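Local atomic coordinates of dual function macrocyclase-peptidase POPB (Galerina marginata, PDB entry 5N4B), a protein that cleaves peptides on the C-terminal side of proline and macrocyclises a toxin precursor in the biosynthesis of amanitins, as a serine peptidase of the prolyl oligopeptidase family. Residues V162-S170 with K694-G702; G604-T615 with G663-F673. The protein carries 1 engineered substitution. All blocks are in the same frame, centred on the assembly; numbering follows the deposited sequence.

In the fold
Interaction 1 joins the two domains of the enzyme: its 162-170 segment spans the end of strand 157-164 and the turn into strand 170-176 of a propeller blade, and its 694-702 segment is the loop that follows strand 688-693, the last of the eight-stranded alpha/beta-hydrolase sheet. Interaction 2 lies wholly within the hydrolase domain, where the loop after strand 598-602 packs on the start of helix 668-680. Along the chain both segments of interaction 2 fall between those of interaction 1. The centres are 19 Å apart and the nearest atoms about 6 Å. Both border the charge relay: interaction 1 contains His699, and the 663-673 segment of interaction 2 directly follows Asp662.

Interaction 1 (V162-S170 with K694-G702); sequences VSHLGGDYS and KSWLGHGMG
The indole of Trp696 stands beside Gly166, whose CA approaches CD1 to 3.6 Å obliquely to the ring, while NE1 donates to a water that lies within hydrogen-bonding distance of Gly167 O and Leu697 O. The second flat group is the imidazole of His699. Ser170 OG lies at its edge, a water in the ring plane links ND1 to that hydroxyl, and Phe203 meets the ring from outside the two segments with the planes steeply inclined. His699 is the histidine of the charge relay system. Its loop lies against a type II turn, His164 to Gly167, of the beta-propeller, so that the interface between propeller and alpha/beta-hydrolase domain runs right up to the catalytic machinery. The backbone of the loop is gripped at three points. Ser163 OG donates to His699 O over 2.6 Å, in the carbonyl plane; Gly166 N donates to Trp696 O (2.9 Å), and His699 N to Gly167 O (3.0 Å). Between these bonds Gly698 CA comes within 3.2 Å of His164 O. Met701, bent at its last torsion (chi3 69°), crosses Leu165 at about a right angle and sets CE 3.7 Å from Leu165 CD2.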
loop_
_atom_site.group_PDB
_atom_site.type_symbol
_atom_site.label_atom_id
_atom_site.label_comp_id
_atom_site.label_asym_id
_atom_site.label_seq_id
_atom_site.Cartn_x
_atom_site.Cartn_y
_atom_site.Cartn_z
ATOM N N VAL A 162 -16.520 -6.049 4.825
ATOM C CA VAL A 162 -17.121 -4.727 4.946
ATOM C C VAL A 162 -16.601 -4.061 6.206
ATOM O O VAL A 162 -16.578 -4.666 7.274
ATOM C CB VAL A 162 -18.644 -4.850 5.004
ATOM C CG1 VAL A 162 -19.264 -3.470 5.169
ATOM C CG2 VAL A 162 -19.156 -5.537 3.709
ATOM N N SER A 163 -16.211 -2.811 6.069
ATOM C CA SER A 163 -15.812 -1.939 7.168
ATOM C C SER A 163 -16.795 -0.781 7.248
ATOM O O SER A 163 -17.412 -0.402 6.246
ATOM C CB SER A 163 -14.405 -1.379 6.998
ATOM O OG SER A 163 -13.455 -2.407 7.203
ATOM N N HIS A 164 -16.967 -0.233 8.444
ATOM C CA HIS A 164 -17.802 0.926 8.689
ATOM C C HIS A 164 -17.004 2.008 9.382
ATOM O O HIS A 164 -16.045 1.724 10.084
ATOM C CB HIS A 164 -18.951 0.542 9.622
ATOM C CG HIS A 164 -19.863 -0.471 9.022
ATOM N ND1 HIS A 164 -20.973 -0.115 8.294
ATOM C CD2 HIS A 164 -19.801 -1.819 8.989
ATOM C CE1 HIS A 164 -21.582 -1.206 7.869
ATOM N NE2 HIS A 164 -20.879 -2.254 8.264
ATOM N N LEU A 165 -17.411 3.263 9.174
ATOM C CA LEU A 165 -16.798 4.363 9.876
ATOM C C LEU A 165 -16.819 4.063 11.358
ATOM O O LEU A 165 -17.821 3.604 11.905
ATOM C CB LEU A 165 -17.590 5.652 9.568
ATOM C CG LEU A 165 -17.497 6.125 8.104
ATOM C CD1 LEU A 165 -18.387 7.375 7.908
ATOM C CD2 LEU A 165 -16.057 6.402 7.674
ATOM N N GLY A 166 -15.699 4.320 12.023
ATOM C CA GLY A 166 -15.563 4.073 13.431
ATOM C C GLY A 166 -15.123 2.680 13.833
ATOM O O GLY A 166 -14.980 2.426 15.036
ATOM N N GLY A 167 -14.969 1.767 12.904
ATOM C CA GLY A 167 -14.633 0.386 13.239
ATOM C C GLY A 167 -13.171 0.027 13.039
ATOM O O GLY A 167 -12.496 0.591 12.179
ATOM N N ASP A 168 -12.683 -0.919 13.841
ATOM C CA ASP A 168 -11.289 -1.359 13.775
ATOM C C ASP A 168 -11.097 -2.737 13.127
ATOM O O ASP A 168 -9.951 -3.167 12.964
ATOM C CB ASP A 168 -10.697 -1.401 15.186
ATOM C CG ASP A 168 -10.205 -0.063 15.664
ATOM O OD1 ASP A 168 -9.875 0.816 14.845
ATOM O OD2 ASP A 168 -10.274 0.109 16.902
ATOM N N TYR A 169 -12.174 -3.438 12.786
ATOM C CA TYR A 169 -12.165 -4.741 12.143
ATOM C C TYR A 169 -13.183 -4.731 11.004
ATOM O O TYR A 169 -14.045 -3.859 10.914
ATOM C CB TYR A 169 -12.544 -5.882 13.135
ATOM C CG TYR A 169 -11.594 -5.916 14.324
ATOM C CD1 TYR A 169 -10.426 -6.650 14.295
ATOM C CD2 TYR A 169 -11.860 -5.169 15.438
ATOM C CE1 TYR A 169 -9.531 -6.629 15.359
ATOM C CE2 TYR A 169 -10.992 -5.179 16.542
ATOM C CZ TYR A 169 -9.822 -5.891 16.465
ATOM O OH TYR A 169 -8.949 -5.855 17.553
ATOM N N SER A 170 -13.101 -5.718 10.148
ATOM C CA SER A 170 -14.073 -5.921 9.089
ATOM C C SER A 170 -14.935 -7.139 9.372
ATOM O O SER A 170 -14.614 -7.986 10.210
ATOM C CB SER A 170 -13.394 -6.123 7.732
ATOM O OG SER A 170 -12.573 -5.003 7.421
ATOM N N LYS A 694 -11.499 14.806 10.645
ATOM C CA LYS A 694 -12.158 14.247 11.834
ATOM C C LYS A 694 -13.203 13.182 11.515
ATOM O O LYS A 694 -13.841 12.677 12.434
ATOM C CB LYS A 694 -12.697 15.387 12.679
ATOM C CG LYS A 694 -11.496 16.114 13.322
ATOM C CD LYS A 694 -11.856 17.232 14.230
ATOM C CE LYS A 694 -10.626 17.655 15.008
ATOM N NZ LYS A 694 -10.966 18.835 15.807
ATOM N N SER A 695 -13.340 12.772 10.257
ATOM C CA SER A 695 -14.108 11.590 9.921
ATOM C C SER A 695 -13.274 10.381 10.285
ATOM O O SER A 695 -12.130 10.258 9.840
ATOM C CB SER A 695 -14.455 11.582 8.443
ATOM O OG SER A 695 -15.205 10.414 8.099
ATOM N N TRP A 696 -13.818 9.512 11.114
ATOM C CA TRP A 696 -13.090 8.357 11.629
ATOM C C TRP A 696 -13.269 7.203 10.667
ATOM O O TRP A 696 -14.238 6.430 10.759
ATOM C CB TRP A 696 -13.565 8.010 13.034
ATOM C CG TRP A 696 -12.645 7.023 13.756
ATOM C CD1 TRP A 696 -12.355 5.767 13.383
ATOM C CD2 TRP A 696 -11.885 7.280 14.925
ATOM N NE1 TRP A 696 -11.471 5.188 14.264
ATOM C CE2 TRP A 696 -11.169 6.098 15.230
ATOM C CE3 TRP A 696 -11.746 8.386 15.747
ATOM C CZ2 TRP A 696 -10.311 6.004 16.322
ATOM C CZ3 TRP A 696 -10.926 8.308 16.828
ATOM C CH2 TRP A 696 -10.193 7.118 17.100
ATOM N N LEU A 697 -12.317 7.054 9.759
ATOM C CA LEU A 697 -12.402 5.995 8.766
ATOM C C LEU A 697 -12.299 4.639 9.446
ATOM O O LEU A 697 -11.440 4.423 10.316
ATOM C CB LEU A 697 -11.251 6.174 7.783
ATOM C CG LEU A 697 -11.318 7.401 6.867
ATOM C CD1 LEU A 697 -10.011 7.476 6.082
ATOM C CD2 LEU A 697 -12.547 7.364 5.953
ATOM N N GLY A 698 -13.153 3.724 9.047
ATOM C CA GLY A 698 -13.001 2.344 9.471
ATOM C C GLY A 698 -11.770 1.741 8.834
ATOM O O GLY A 698 -11.220 2.217 7.850
ATOM N N HIS A 699 -11.301 0.671 9.443
ATOM C CA HIS A 699 -10.150 -0.030 8.899
ATOM C C HIS A 699 -10.313 -0.354 7.419
ATOM O O HIS A 699 -11.293 -0.998 7.002
ATOM C CB HIS A 699 -9.911 -1.319 9.689
ATOM C CG HIS A 699 -8.674 -2.016 9.255
ATOM N ND1 HIS A 699 -8.668 -3.268 8.696
ATOM C CD2 HIS A 699 -7.387 -1.602 9.286
ATOM C CE1 HIS A 699 -7.428 -3.596 8.385
ATOM N NE2 HIS A 699 -6.634 -2.593 8.703
ATOM N N GLY A 700 -9.325 0.055 6.651
ATOM C CA GLY A 700 -9.310 -0.239 5.228
ATOM C C GLY A 700 -10.089 0.710 4.363
ATOM O O GLY A 700 -9.998 0.610 3.128
ATOM N N MET A 701 -10.793 1.660 4.955
ATOM C CA MET A 701 -11.687 2.512 4.199
ATOM C C MET A 701 -10.931 3.702 3.653
ATOM O O MET A 701 -10.004 4.231 4.285
ATOM C CB MET A 701 -12.818 3.019 5.099
ATOM C CG MET A 701 -13.756 1.923 5.518
ATOM S SD MET A 701 -15.122 2.490 6.541
ATOM C CE MET A 701 -16.100 3.454 5.383
ATOM N N GLY A 702 -11.395 4.158 2.513
ATOM C CA GLY A 702 -10.941 5.394 1.926
ATOM C C GLY A 702 -11.948 6.525 2.096
ATOM O O GLY A 702 -13.074 6.349 2.530
HETATM O O HOH W 1 -10.642 2.756 12.684
HETATM O O HOH W 2 -10.318 -5.769 8.254
#

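Interaction 2 (G604-T615 with G663-F673); sequences GVADLLKFHKFT and GRVVPMHSFKF
His669 of the 663-673 segment reaches across to the 604-615 loop. CB lies 3.2 Å from Gly604 O; CG passes Ala606 N and Val605 CA, the latter over one face of the imidazole in a CH-pi contact. ND1 accepts a nearly straight bond (165°) from Asp607 N at 3.0 Å, in the ring plane, fixing the ring's rotation. CE1 comes 3.3 Å from Asp607 O, with Phe611 CB and Val605 CG1 further off, and at the tip a water joins NE2 to Phe611 O. Met668 CE lies over the centre of the opposite face. In this alpha/beta-hydrolase domain the 663-673 segment carries the chain from the catalytic Asp662, whose OD1 accepts from Val665 N, into helix 668-680, and the loop after strand 598-602 wraps the start of that helix. Further along the helix, extended Lys672 places NZ 2.9 Å from Asp607 OD2 in a salt bridge; Asp36 and Glu42 also bind this ammonium. Met668, bent at chi2 (88°), brings CE 3.6 Å from Phe614 CE2, with its sulfur above the Phe614 ring at a distance. Val666 CG2 packs 3.7 Å from Phe614 CB, while its CG1 meets Thr615 CG2 tip to tip. Thr615 OG1 donates to Gly663 O (2.8 Å) and takes a proton from a water shared with Arg664 O and Val666 N.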
loop_
_atom_site.group_PDB
_atom_site.type_symbol
_atom_site.label_atom_id
_atom_site.label_comp_id
_atom_site.label_asym_id
_atom_site.label_seq_id
_atom_site.Cartn_x
_atom_site.Cartn_y
_atom_site.Cartn_z
ATOM N N GLY A 604 2.360 10.410 9.182
ATOM C CA GLY A 604 3.708 9.928 9.383
ATOM C C GLY A 604 4.036 9.506 10.798
ATOM O O GLY A 604 3.485 10.004 11.794
ATOM N N VAL A 605 4.965 8.562 10.905
ATOM C CA VAL A 605 5.588 8.245 12.195
ATOM C C VAL A 605 6.553 9.386 12.512
ATOM O O VAL A 605 7.181 9.948 11.610
ATOM C CB VAL A 605 6.328 6.903 12.109
ATOM C CG1 VAL A 605 7.121 6.625 13.330
ATOM C CG2 VAL A 605 5.344 5.779 11.805
ATOM N N ALA A 606 6.670 9.762 13.786
ATOM C CA ALA A 606 7.593 10.835 14.175
ATOM C C ALA A 606 8.173 10.678 15.567
ATOM O O ALA A 606 9.267 11.221 15.837
ATOM C CB ALA A 606 6.925 12.204 14.065
ATOM N N ASP A 607 7.483 9.971 16.459
ATOM C CA ASP A 607 8.000 9.683 17.800
ATOM C C ASP A 607 8.591 8.280 17.707
ATOM O O ASP A 607 7.899 7.275 17.868
ATOM C CB ASP A 607 6.919 9.811 18.851
ATOM C CG ASP A 607 7.452 9.548 20.238
ATOM O OD1 ASP A 607 8.539 8.946 20.381
ATOM O OD2 ASP A 607 6.756 9.923 21.216
ATOM N N LEU A 608 9.882 8.199 17.389
ATOM C CA LEU A 608 10.522 6.897 17.231
ATOM C C LEU A 608 10.952 6.286 18.567
ATOM O O LEU A 608 11.478 5.164 18.575
ATOM C CB LEU A 608 11.730 6.970 16.308
ATOM C CG LEU A 608 11.524 7.008 14.832
ATOM C CD1 LEU A 608 12.886 6.937 14.145
ATOM C CD2 LEU A 608 10.666 5.861 14.334
ATOM N N LEU A 609 10.733 6.981 19.688
ATOM C CA LEU A 609 10.944 6.376 20.995
ATOM C C LEU A 609 9.725 5.646 21.525
ATOM O O LEU A 609 9.884 4.742 22.344
ATOM C CB LEU A 609 11.419 7.396 22.036
ATOM C CG LEU A 609 12.755 8.048 21.743
ATOM C CD1 LEU A 609 13.103 9.013 22.838
ATOM C CD2 LEU A 609 13.834 7.031 21.565
ATOM N N LYS A 610 8.522 5.965 21.032
ATOM C CA LYS A 610 7.293 5.369 21.563
ATOM C C LYS A 610 6.440 4.674 20.499
ATOM O O LYS A 610 5.349 4.203 20.824
ATOM C CB LYS A 610 6.457 6.427 22.315
ATOM C CG LYS A 610 7.132 7.059 23.555
ATOM C CD LYS A 610 6.167 7.994 24.385
ATOM C CE LYS A 610 5.044 7.225 25.050
ATOM N NZ LYS A 610 4.208 8.090 25.977
ATOM N N PHE A 611 6.906 4.555 19.262
ATOM C CA PHE A 611 6.058 4.017 18.200
ATOM C C PHE A 611 5.554 2.615 18.533
ATOM O O PHE A 611 4.468 2.226 18.090
ATOM C CB PHE A 611 6.824 3.976 16.860
ATOM C CG PHE A 611 7.953 2.938 16.829
ATOM C CD1 PHE A 611 7.694 1.633 16.498
ATOM C CD2 PHE A 611 9.253 3.274 17.181
ATOM C CE1 PHE A 611 8.687 0.653 16.523
ATOM C CE2 PHE A 611 10.236 2.313 17.228
ATOM C CZ PHE A 611 9.972 1.000 16.868
ATOM N N HIS A 612 6.340 1.830 19.272
ATOM C CA HIS A 612 6.002 0.446 19.552
ATOM C C HIS A 612 4.974 0.293 20.655
ATOM O O HIS A 612 4.567 -0.845 20.923
ATOM C CB HIS A 612 7.260 -0.350 19.865
ATOM C CG HIS A 612 7.993 0.129 21.061
ATOM N ND1 HIS A 612 8.326 1.452 21.249
ATOM C CD2 HIS A 612 8.511 -0.547 22.116
ATOM C CE1 HIS A 612 8.965 1.586 22.399
ATOM N NE2 HIS A 612 9.102 0.386 22.937
ATOM N N LYS A 613 4.541 1.385 21.260
ATOM C CA LYS A 613 3.565 1.383 22.352
ATOM C C LYS A 613 2.136 1.617 21.880
ATOM O O LYS A 613 1.218 1.637 22.708
ATOM C CB LYS A 613 3.929 2.450 23.370
ATOM C CG LYS A 613 5.311 2.360 24.028
ATOM C CD LYS A 613 5.538 1.050 24.656
ATOM C CE LYS A 613 6.651 1.103 25.692
ATOM N NZ LYS A 613 6.507 -0.092 26.564
ATOM N N PHE A 614 1.900 1.790 20.579
ATOM C CA PHE A 614 0.584 2.163 20.050
ATOM C C PHE A 614 0.214 1.211 18.928
ATOM O O PHE A 614 1.045 0.909 18.056
ATOM C CB PHE A 614 0.611 3.610 19.526
ATOM C CG PHE A 614 0.861 4.588 20.591
ATOM C CD1 PHE A 614 -0.186 5.120 21.299
ATOM C CD2 PHE A 614 2.140 4.964 20.904
ATOM C CE1 PHE A 614 0.044 5.998 22.341
ATOM C CE2 PHE A 614 2.398 5.835 21.927
ATOM C CZ PHE A 614 1.339 6.369 22.642
ATOM N N THR A 615 -1.071 0.814 18.908
ATOM C CA THR A 615 -1.687 -0.108 17.960
ATOM C C THR A 615 -0.698 -1.190 17.509
ATOM O O THR A 615 -0.227 -1.963 18.355
ATOM C CB THR A 615 -2.368 0.623 16.804
ATOM O OG1 THR A 615 -1.404 1.381 16.072
ATOM C CG2 THR A 615 -3.446 1.590 17.298
ATOM N N GLY A 663 -5.454 4.022 12.597
ATOM C CA GLY A 663 -4.982 3.003 13.519
ATOM C C GLY A 663 -3.681 2.370 13.118
ATOM O O GLY A 663 -3.097 1.600 13.886
ATOM N N ARG A 664 -3.249 2.640 11.906
ATOM C CA ARG A 664 -1.956 2.163 11.431
ATOM C C ARG A 664 -0.864 3.017 12.048
ATOM O O ARG A 664 0.008 2.500 12.758
ATOM C CB ARG A 664 -1.921 2.244 9.914
ATOM C CG ARG A 664 -0.599 1.754 9.264
ATOM C CD ARG A 664 -0.567 2.146 7.758
ATOM N NE ARG A 664 0.663 1.752 7.062
ATOM C CZ ARG A 664 0.931 2.065 5.789
ATOM N NH1 ARG A 664 0.065 2.801 5.087
ATOM N NH2 ARG A 664 2.067 1.665 5.216
ATOM N N VAL A 665 -0.922 4.334 11.801
ATOM C CA VAL A 665 -0.032 5.298 12.433
ATOM C C VAL A 665 -0.924 6.234 13.217
ATOM O O VAL A 665 -1.603 7.099 12.649
ATOM C CB VAL A 665 0.810 6.070 11.421
ATOM C CG1 VAL A 665 1.680 7.019 12.185
ATOM C CG2 VAL A 665 1.616 5.156 10.509
ATOM N N VAL A 666 -0.901 6.110 14.532
ATOM C CA VAL A 666 -1.756 6.992 15.318
ATOM C C VAL A 666 -1.327 8.455 15.152
ATOM O O VAL A 666 -0.119 8.749 15.039
ATOM C CB VAL A 666 -1.785 6.578 16.808
ATOM C CG1 VAL A 666 -2.561 5.278 17.000
ATOM C CG2 VAL A 666 -0.398 6.454 17.371
ATOM N N PRO A 667 -2.276 9.388 15.119
ATOM C CA PRO A 667 -1.962 10.780 14.783
ATOM C C PRO A 667 -1.159 11.517 15.836
ATOM O O PRO A 667 -0.623 12.590 15.523
ATOM C CB PRO A 667 -3.336 11.409 14.561
ATOM C CG PRO A 667 -4.266 10.508 15.309
ATOM C CD PRO A 667 -3.705 9.158 15.200
ATOM N N MET A 668 -1.015 10.980 17.055
ATOM C CA MET A 668 -0.167 11.628 18.054
ATOM C C MET A 668 1.239 11.861 17.544
ATOM O O MET A 668 1.868 12.814 17.961
ATOM C CB MET A 668 -0.144 10.812 19.347
ATOM C CG MET A 668 0.652 9.550 19.309
ATOM S SD MET A 668 2.382 9.831 19.756
ATOM C CE MET A 668 3.122 8.248 19.392
ATOM N N HIS A 669 1.727 11.039 16.613
ATOM C CA HIS A 669 3.052 11.234 16.053
ATOM C C HIS A 669 3.156 12.633 15.444
ATOM O O HIS A 669 4.044 13.424 15.778
ATOM C CB HIS A 669 3.281 10.178 14.974
ATOM C CG HIS A 669 3.643 8.842 15.497
ATOM N ND1 HIS A 669 4.895 8.543 16.006
ATOM C CD2 HIS A 669 2.912 7.706 15.590
ATOM C CE1 HIS A 669 4.914 7.284 16.385
ATOM N NE2 HIS A 669 3.723 6.750 16.146
ATOM N N SER A 670 2.281 12.918 14.483
ATOM C CA SER A 670 2.228 14.222 13.861
ATOM C C SER A 670 1.881 15.330 14.853
ATOM O O SER A 670 2.389 16.451 14.740
ATOM C CB SER A 670 1.167 14.241 12.782
ATOM O OG SER A 670 1.594 13.510 11.656
ATOM N N PHE A 671 0.972 15.067 15.799
ATOM C CA PHE A 671 0.616 16.104 16.782
ATOM C C PHE A 671 1.840 16.531 17.606
ATOM O O PHE A 671 2.087 17.735 17.804
ATOM C CB PHE A 671 -0.485 15.624 17.727
ATOM C CG PHE A 671 -1.797 15.349 17.111
ATOM C CD1 PHE A 671 -2.103 15.716 15.805
ATOM C CD2 PHE A 671 -2.776 14.682 17.868
ATOM C CE1 PHE A 671 -3.375 15.423 15.280
ATOM C CE2 PHE A 671 -4.009 14.404 17.343
ATOM C CZ PHE A 671 -4.302 14.771 16.044
ATOM N N LYS A 672 2.607 15.564 18.095
ATOM C CA LYS A 672 3.794 15.919 18.851
ATOM C C LYS A 672 4.787 16.655 17.973
ATOM O O LYS A 672 5.427 17.613 18.409
ATOM C CB LYS A 672 4.448 14.690 19.455
ATOM C CG LYS A 672 3.683 14.054 20.595
ATOM C CD LYS A 672 4.557 12.971 21.241
ATOM C CE LYS A 672 3.780 12.232 22.242
ATOM N NZ LYS A 672 4.631 11.179 22.783
ATOM N N PHE A 673 4.957 16.204 16.735
ATOM C CA PHE A 673 5.939 16.843 15.872
ATOM C C PHE A 673 5.574 18.302 15.618
ATOM O O PHE A 673 6.424 19.189 15.755
ATOM C CB PHE A 673 6.166 16.049 14.588
ATOM C CG PHE A 673 7.279 16.581 13.745
ATOM C CD1 PHE A 673 8.584 16.461 14.192
ATOM C CD2 PHE A 673 7.020 17.227 12.568
ATOM C CE1 PHE A 673 9.638 16.927 13.430
ATOM C CE2 PHE A 673 8.077 17.707 11.787
ATOM C CZ PHE A 673 9.383 17.566 12.252
HETATM O O HOH W 3 0.974 10.998 12.353
HETATM O O HOH W 4 2.445 13.254 9.093
HETATM O O HOH W 5 2.950 4.039 16.636
HETATM O O HOH W 6 0.446 3.406 15.417
#